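Local coordinates for protein 16S rRNA aminocarboxypropyltransferase (Vulcanisaeta distributa, PDB 5APG) that probably transfers the aminocarboxypropyl group of S-adenosylmethionine onto N1-methylpseudouridine in 16S rRNA, the last step in making a hypermodified nucleotide, at residues 4-18 against 65-79. Sequence-based numbering, arbitrary orientation.
Sequences RVFIYRLPQDDPRKN and GLSLIDCSWKRAVDV. With EEM ([(3S)-3-amino-4-hydroxy-4-oxo-butyl]-[[(2S,3S,4R,5R)-5-(6-aminopurin-9-yl)-3,4-dihydroxy-oxolan-2-yl]methyl]-methyl-selanium), chain D.
Arg9 and Asp70 both hold CG anti to the backbone N (chi1 176° and 177°); parallel pairing of their strands puts them on one face of the sheet, and the matching torsions carry the two chains alongside each other. Arg9 NH1 reaches Asp70 OD2 at 3.1 Å, a salt bridge lying in the guanidinium plane although the two flat groups are turned 44° apart. From the opposite direction comes Asn18, its amide steeply turned to the carboxylate; ND2 meets the syn side of both oxygens, 2.8 Å from Asp70 OD2 and 3.2 Å from Asp70 OD1. An amide suits this place because its NH2 serves the acid while OD1 caps helix 19-25 at Ile21 N. A charged, two-oxygen acceptor suits position 70, since OD2 serves Arg9 and Asn18 while OD1 also bonds to Thr112; an alanine here would probably leave the Arg9 charge without its mate and Asn18 ND2 without its acceptor. Six backbone bonds alternate in direction, ending with Leu10 N to Asp70 O (2.8 Å). Earlier on the same face, buried Ile7 packs CG2 on Asp70 CB, and Val5 CG1 meets Leu68 CD1 (3.8 Å). Apolar Leu10 suits its neighbours Cys71 and Val79, CD1 meeting Val79 CG2 tip to tip at 3.6 Å. Ile69 O accepts from O3' of the bound selenium analogue of S-adenosylmethionine at 2.7 Å, and Trp73 lays a ring face against the ligand's CE methyl. In the parallel sheet of this SPOUT fold, strand 66-70 is the middle one, between 5-9 and 43-45; strand 30-32 lies beyond 5-9, and helix 19-25 packs against Ile7 and Asp70.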
loop_
_atom_site.group_PDB
_atom_site.type_symbol
_atom_site.label_atom_id
_atom_site.label_comp_id
_atom_site.label_asym_id
_atom_site.label_seq_id
_atom_site.Cartn_x
_atom_site.Cartn_y
_atom_site.Cartn_z
ATOM N N ARG A 4 8.453 -2.257 11.754
ATOM C CA ARG A 4 9.531 -2.426 10.792
ATOM C C ARG A 4 8.960 -2.653 9.397
ATOM O O ARG A 4 8.136 -3.546 9.191
ATOM C CB ARG A 4 10.437 -3.587 11.203
ATOM C CG ARG A 4 11.165 -3.350 12.521
ATOM C CD ARG A 4 12.310 -2.370 12.332
ATOM N NE ARG A 4 13.375 -2.943 11.515
ATOM C CZ ARG A 4 14.337 -3.728 11.989
ATOM N NH1 ARG A 4 14.372 -4.026 13.283
ATOM N NH2 ARG A 4 15.267 -4.211 11.175
ATOM N N VAL A 5 9.392 -1.832 8.445
ATOM C CA VAL A 5 8.925 -1.938 7.066
ATOM C C VAL A 5 10.054 -2.435 6.165
ATOM O O VAL A 5 11.173 -1.917 6.207
ATOM C CB VAL A 5 8.396 -0.587 6.540
ATOM C CG1 VAL A 5 7.866 -0.736 5.118
ATOM C CG2 VAL A 5 7.312 -0.044 7.463
ATOM N N PHE A 6 9.759 -3.453 5.363
ATOM C CA PHE A 6 10.745 -4.042 4.471
ATOM C C PHE A 6 10.259 -3.975 3.027
ATOM O O PHE A 6 9.110 -4.311 2.737
ATOM C CB PHE A 6 11.029 -5.492 4.860
ATOM C CG PHE A 6 11.540 -5.656 6.261
ATOM C CD1 PHE A 6 10.660 -5.780 7.322
ATOM C CD2 PHE A 6 12.901 -5.688 6.515
ATOM C CE1 PHE A 6 11.128 -5.931 8.616
ATOM C CE2 PHE A 6 13.378 -5.838 7.808
ATOM C CZ PHE A 6 12.489 -5.959 8.858
ATOM N N ILE A 7 11.138 -3.545 2.128
ATOM C CA ILE A 7 10.776 -3.378 0.727
ATOM C C ILE A 7 11.733 -4.114 -0.202
ATOM O O ILE A 7 12.950 -3.943 -0.122
ATOM C CB ILE A 7 10.750 -1.886 0.322
ATOM C CG1 ILE A 7 9.734 -1.111 1.161
ATOM C CG2 ILE A 7 10.431 -1.740 -1.164
ATOM C CD1 ILE A 7 9.765 0.396 0.919
ATOM N N TYR A 8 11.181 -4.947 -1.076
ATOM C CA TYR A 8 11.956 -5.450 -2.194
ATOM C C TYR A 8 11.635 -4.590 -3.402
ATOM O O TYR A 8 10.472 -4.456 -3.791
ATOM C CB TYR A 8 11.664 -6.918 -2.498
ATOM C CG TYR A 8 12.307 -7.355 -3.795
ATOM C CD1 TYR A 8 13.687 -7.472 -3.898
ATOM C CD2 TYR A 8 11.541 -7.616 -4.923
ATOM C CE1 TYR A 8 14.287 -7.853 -5.085
ATOM C CE2 TYR A 8 12.131 -7.999 -6.115
ATOM C CZ TYR A 8 13.505 -8.116 -6.189
ATOM O OH TYR A 8 14.096 -8.497 -7.370
ATOM N N ARG A 9 12.667 -3.995 -3.983
ATOM C CA ARG A 9 12.472 -3.100 -5.110
ATOM C C ARG A 9 12.986 -3.706 -6.411
ATOM O O ARG A 9 14.139 -4.122 -6.502
ATOM C CB ARG A 9 13.160 -1.762 -4.848
ATOM C CG ARG A 9 13.084 -0.792 -6.008
ATOM C CD ARG A 9 13.586 0.585 -5.612
ATOM N NE ARG A 9 14.291 1.241 -6.707
ATOM C CZ ARG A 9 13.692 1.818 -7.744
ATOM N NH1 ARG A 9 12.370 1.823 -7.831
ATOM N NH2 ARG A 9 14.416 2.393 -8.695
ATOM N N LEU A 10 12.115 -3.764 -7.411
ATOM C CA LEU A 10 12.545 -4.090 -8.763
ATOM C C LEU A 10 13.116 -2.833 -9.400
ATOM O O LEU A 10 12.380 -1.892 -9.696
ATOM C CB LEU A 10 11.388 -4.638 -9.596
ATOM C CG LEU A 10 11.100 -6.132 -9.474
ATOM C CD1 LEU A 10 9.866 -6.490 -10.277
ATOM C CD2 LEU A 10 12.296 -6.942 -9.942
ATOM N N PRO A 11 14.441 -2.807 -9.607
ATOM C CA PRO A 11 15.115 -1.608 -10.118
ATOM C C PRO A 11 14.744 -1.299 -11.570
ATOM O O PRO A 11 15.546 -1.531 -12.469
ATOM C CB PRO A 11 16.599 -1.967 -9.991
ATOM C CG PRO A 11 16.631 -3.456 -10.097
ATOM C CD PRO A 11 15.369 -3.942 -9.439
ATOM N N GLN A 12 13.541 -0.775 -11.790
ATOM C CA GLN A 12 13.040 -0.522 -13.140
ATOM C C GLN A 12 12.908 0.973 -13.437
ATOM O O GLN A 12 13.510 1.478 -14.377
ATOM C CB GLN A 12 11.691 -1.211 -13.344
ATOM N N ASP A 13 12.105 1.679 -12.651
ATOM C CA ASP A 13 11.977 3.130 -12.811
ATOM C C ASP A 13 13.276 3.849 -12.450
ATOM O O ASP A 13 14.175 3.229 -11.901
ATOM C CB ASP A 13 10.841 3.662 -11.939
ATOM N N ASP A 14 13.394 5.147 -12.733
ATOM C CA ASP A 14 14.578 5.873 -12.260
ATOM C C ASP A 14 14.349 6.302 -10.800
ATOM O O ASP A 14 13.371 6.991 -10.483
ATOM C CB ASP A 14 14.951 7.060 -13.196
ATOM C CG ASP A 14 14.170 8.354 -12.922
ATOM O OD1 ASP A 14 12.934 8.319 -12.712
ATOM O OD2 ASP A 14 14.800 9.439 -12.966
ATOM N N PRO A 15 15.256 5.880 -9.905
ATOM C CA PRO A 15 15.101 5.908 -8.445
ATOM C C PRO A 15 14.949 7.283 -7.820
ATOM O O PRO A 15 14.584 7.373 -6.644
ATOM C CB PRO A 15 16.383 5.261 -7.966
ATOM C CG PRO A 15 17.350 5.488 -9.068
ATOM C CD PRO A 15 16.554 5.308 -10.297
ATOM N N ARG A 16 15.229 8.325 -8.592
ATOM C CA ARG A 16 15.123 9.688 -8.104
ATOM C C ARG A 16 13.664 10.136 -8.044
ATOM O O ARG A 16 13.336 11.117 -7.376
ATOM C CB ARG A 16 15.933 10.629 -8.996
ATOM N N LYS A 17 12.792 9.413 -8.741
ATOM C CA LYS A 17 11.373 9.755 -8.777
ATOM C C LYS A 17 10.532 8.677 -8.102
ATOM O O LYS A 17 9.306 8.764 -8.056
ATOM C CB LYS A 17 10.912 9.965 -10.219
ATOM C CG LYS A 17 11.572 11.151 -10.907
ATOM C CD LYS A 17 11.027 11.363 -12.309
ATOM C CE LYS A 17 11.517 12.679 -12.892
ATOM N NZ LYS A 17 11.086 12.864 -14.305
ATOM N N ASN A 18 11.207 7.664 -7.575
ATOM C CA ASN A 18 10.550 6.554 -6.899
ATOM C C ASN A 18 10.341 6.859 -5.413
ATOM O O ASN A 18 11.252 7.350 -4.747
ATOM C CB ASN A 18 11.379 5.284 -7.086
ATOM C CG ASN A 18 10.846 4.117 -6.298
ATOM O OD1 ASN A 18 11.264 3.877 -5.165
ATOM N ND2 ASN A 18 9.924 3.374 -6.894
ATOM N N GLY A 65 6.443 -7.638 11.141
ATOM C CA GLY A 65 6.811 -6.536 10.266
ATOM C C GLY A 65 5.842 -6.323 9.115
ATOM O O GLY A 65 4.847 -7.041 8.983
ATOM N N LEU A 66 6.139 -5.330 8.281
ATOM C CA LEU A 66 5.321 -5.002 7.113
ATOM C C LEU A 66 6.181 -5.037 5.854
ATOM O O LEU A 66 7.192 -4.338 5.770
ATOM C CB LEU A 66 4.670 -3.622 7.267
ATOM C CG LEU A 66 3.806 -3.122 6.100
ATOM C CD1 LEU A 66 2.543 -3.955 5.959
ATOM C CD2 LEU A 66 3.457 -1.642 6.265
ATOM N N SER A 67 5.785 -5.854 4.884
ATOM C CA SER A 67 6.565 -6.030 3.662
ATOM C C SER A 67 5.856 -5.431 2.453
ATOM O O SER A 67 4.629 -5.372 2.408
ATOM C CB SER A 67 6.841 -7.515 3.411
ATOM O OG SER A 67 7.597 -8.085 4.466
ATOM N N LEU A 68 6.639 -4.983 1.478
ATOM C CA LEU A 68 6.104 -4.511 0.207
ATOM C C LEU A 68 7.053 -4.841 -0.933
ATOM O O LEU A 68 8.268 -4.916 -0.746
ATOM C CB LEU A 68 5.857 -2.995 0.213
ATOM C CG LEU A 68 4.827 -2.321 1.118
ATOM C CD1 LEU A 68 5.380 -2.071 2.517
ATOM C CD2 LEU A 68 4.373 -1.020 0.471
ATOM N N ILE A 69 6.489 -5.017 -2.119
ATOM C CA ILE A 69 7.282 -5.077 -3.333
ATOM C C ILE A 69 7.088 -3.773 -4.094
ATOM O O ILE A 69 5.957 -3.387 -4.399
ATOM C CB ILE A 69 6.890 -6.274 -4.222
ATOM C CG1 ILE A 69 7.210 -7.594 -3.514
ATOM C CG2 ILE A 69 7.625 -6.204 -5.556
ATOM C CD1 ILE A 69 6.560 -8.812 -4.164
ATOM N N ASP A 70 8.184 -3.077 -4.374
ATOM C CA ASP A 70 8.119 -1.865 -5.177
ATOM C C ASP A 70 8.504 -2.177 -6.620
ATOM O O ASP A 70 9.612 -2.635 -6.894
ATOM C CB ASP A 70 9.031 -0.776 -4.606
ATOM C CG ASP A 70 9.040 0.486 -5.453
ATOM O OD1 ASP A 70 8.139 1.330 -5.278
ATOM O OD2 ASP A 70 9.947 0.639 -6.292
ATOM N N CYS A 71 7.576 -1.937 -7.538
ATOM C CA CYS A 71 7.801 -2.197 -8.956
ATOM C C CYS A 71 6.930 -1.244 -9.753
ATOM O O CYS A 71 6.209 -0.453 -9.171
ATOM C CB CYS A 71 7.480 -3.651 -9.297
ATOM S SG CYS A 71 5.754 -4.118 -8.989
ATOM N N SER A 72 6.986 -1.300 -11.076
ATOM C CA SER A 72 6.081 -0.481 -11.871
ATOM C C SER A 72 4.677 -1.070 -11.795
ATOM O O SER A 72 4.518 -2.274 -11.596
ATOM C CB SER A 72 6.547 -0.398 -13.325
ATOM O OG SER A 72 6.355 -1.639 -13.979
ATOM N N TRP A 73 3.658 -0.230 -11.946
ATOM C CA TRP A 73 2.287 -0.733 -11.946
ATOM C C TRP A 73 2.019 -1.608 -13.166
ATOM O O TRP A 73 1.159 -2.488 -13.130
ATOM C CB TRP A 73 1.282 0.420 -11.880
ATOM C CG TRP A 73 0.967 0.820 -10.465
ATOM C CD1 TRP A 73 1.388 1.942 -9.815
ATOM C CD2 TRP A 73 0.185 0.076 -9.521
ATOM N NE1 TRP A 73 0.906 1.950 -8.526
ATOM C CE2 TRP A 73 0.168 0.813 -8.319
ATOM C CE3 TRP A 73 -0.506 -1.139 -9.577
ATOM C CZ2 TRP A 73 -0.516 0.381 -7.187
ATOM C CZ3 TRP A 73 -1.184 -1.571 -8.447
ATOM C CH2 TRP A 73 -1.184 -0.811 -7.267
ATOM N N LYS A 74 2.771 -1.380 -14.239
ATOM C CA LYS A 74 2.634 -2.191 -15.444
ATOM C C LYS A 74 3.056 -3.638 -15.194
ATOM O O LYS A 74 2.552 -4.559 -15.837
ATOM C CB LYS A 74 3.447 -1.591 -16.598
ATOM C CG LYS A 74 3.244 -2.311 -17.927
ATOM C CD LYS A 74 3.666 -1.456 -19.111
ATOM C CE LYS A 74 3.578 -2.244 -20.411
ATOM N NZ LYS A 74 2.197 -2.747 -20.672
ATOM N N ARG A 75 3.969 -3.836 -14.246
ATOM C CA ARG A 75 4.449 -5.175 -13.902
ATOM C C ARG A 75 3.828 -5.738 -12.622
ATOM O O ARG A 75 4.035 -6.907 -12.300
ATOM C CB ARG A 75 5.974 -5.174 -13.747
ATOM C CG ARG A 75 6.749 -4.996 -15.042
ATOM C CD ARG A 75 8.002 -5.857 -15.021
ATOM N NE ARG A 75 7.676 -7.256 -14.753
ATOM C CZ ARG A 75 8.548 -8.165 -14.333
ATOM N NH1 ARG A 75 9.815 -7.827 -14.123
ATOM N NH2 ARG A 75 8.156 -9.414 -14.118
ATOM N N ALA A 76 3.079 -4.909 -11.898
ATOM C CA ALA A 76 2.642 -5.244 -10.542
ATOM C C ALA A 76 1.836 -6.540 -10.450
ATOM O O ALA A 76 2.059 -7.349 -9.550
ATOM C CB ALA A 76 1.838 -4.094 -9.954
ATOM N N VAL A 77 0.900 -6.742 -11.372
ATOM C CA VAL A 77 0.064 -7.937 -11.318
ATOM C C VAL A 77 0.910 -9.186 -11.530
ATOM O O VAL A 77 0.840 -10.129 -10.747
ATOM C CB VAL A 77 -1.071 -7.896 -12.358
ATOM C CG1 VAL A 77 -1.876 -9.184 -12.309
ATOM C CG2 VAL A 77 -1.973 -6.699 -12.104
ATOM N N ASP A 78 1.730 -9.178 -12.574
ATOM C CA ASP A 78 2.583 -10.320 -12.882
ATOM C C ASP A 78 3.516 -10.670 -11.720
ATOM O O ASP A 78 3.672 -11.839 -11.367
ATOM C CB ASP A 78 3.406 -10.043 -14.140
ATOM C CG ASP A 78 4.245 -11.231 -14.556
ATOM O OD1 ASP A 78 3.670 -12.203 -15.087
ATOM O OD2 ASP A 78 5.477 -11.194 -14.348
ATOM N N VAL A 79 4.120 -9.653 -11.118
ATOM C CA VAL A 79 5.088 -9.869 -10.047
ATOM C C VAL A 79 4.437 -10.447 -8.791
ATOM O O VAL A 79 4.921 -11.432 -8.228
ATOM C CB VAL A 79 5.820 -8.560 -9.689
ATOM C CG1 VAL A 79 6.600 -8.717 -8.387
ATOM C CG2 VAL A 79 6.734 -8.142 -10.833
HETATM C C2 EEM D . -2.093 -2.813 -1.729
HETATM N N3 EEM D . -0.898 -2.352 -1.942
HETATM C C4 EEM D . -0.730 -1.250 -2.652
HETATM C "C1'" EEM D . 1.751 -0.800 -2.646
HETATM C "C2'" EEM D . 2.142 -2.122 -3.354
HETATM C "C3'" EEM D . 2.679 -1.663 -4.550
HETATM C "C4'" EEM D . 3.321 -0.499 -4.352
HETATM C "C5'" EEM D . 3.160 0.498 -5.439
HETATM O O EEM D . 5.752 4.985 -5.504
HETATM C C EEM D . 6.219 4.892 -6.605
HETATM O OXT EEM D . 7.292 5.409 -6.867
HETATM C CA EEM D . 5.509 4.092 -7.675
HETATM N N EEM D . 6.181 4.320 -8.923
HETATM C CB EEM D . 5.583 2.638 -7.235
HETATM C CG EEM D . 4.644 1.708 -7.975
HETATM SE SE EEM D . 4.332 0.051 -6.935
HETATM C CE EEM D . 3.337 -1.230 -7.994
HETATM O "O4'" EEM D . 2.477 0.119 -3.134
HETATM O "O3'" EEM D . 3.446 -2.711 -5.262
HETATM O "O2'" EEM D . 3.203 -2.608 -2.525
HETATM N N9 EEM D . 0.339 -0.540 -3.040
HETATM C C8 EEM D . -0.127 0.472 -3.745
HETATM N N7 EEM D . -1.436 0.435 -3.838
HETATM C C5 EEM D . -1.863 -0.639 -3.152
HETATM N N1 EEM D . -3.204 -2.272 -2.184
HETATM C C6 EEM D . -3.151 -1.190 -2.901
HETATM N N6 EEM D . -4.320 -0.595 -3.416
#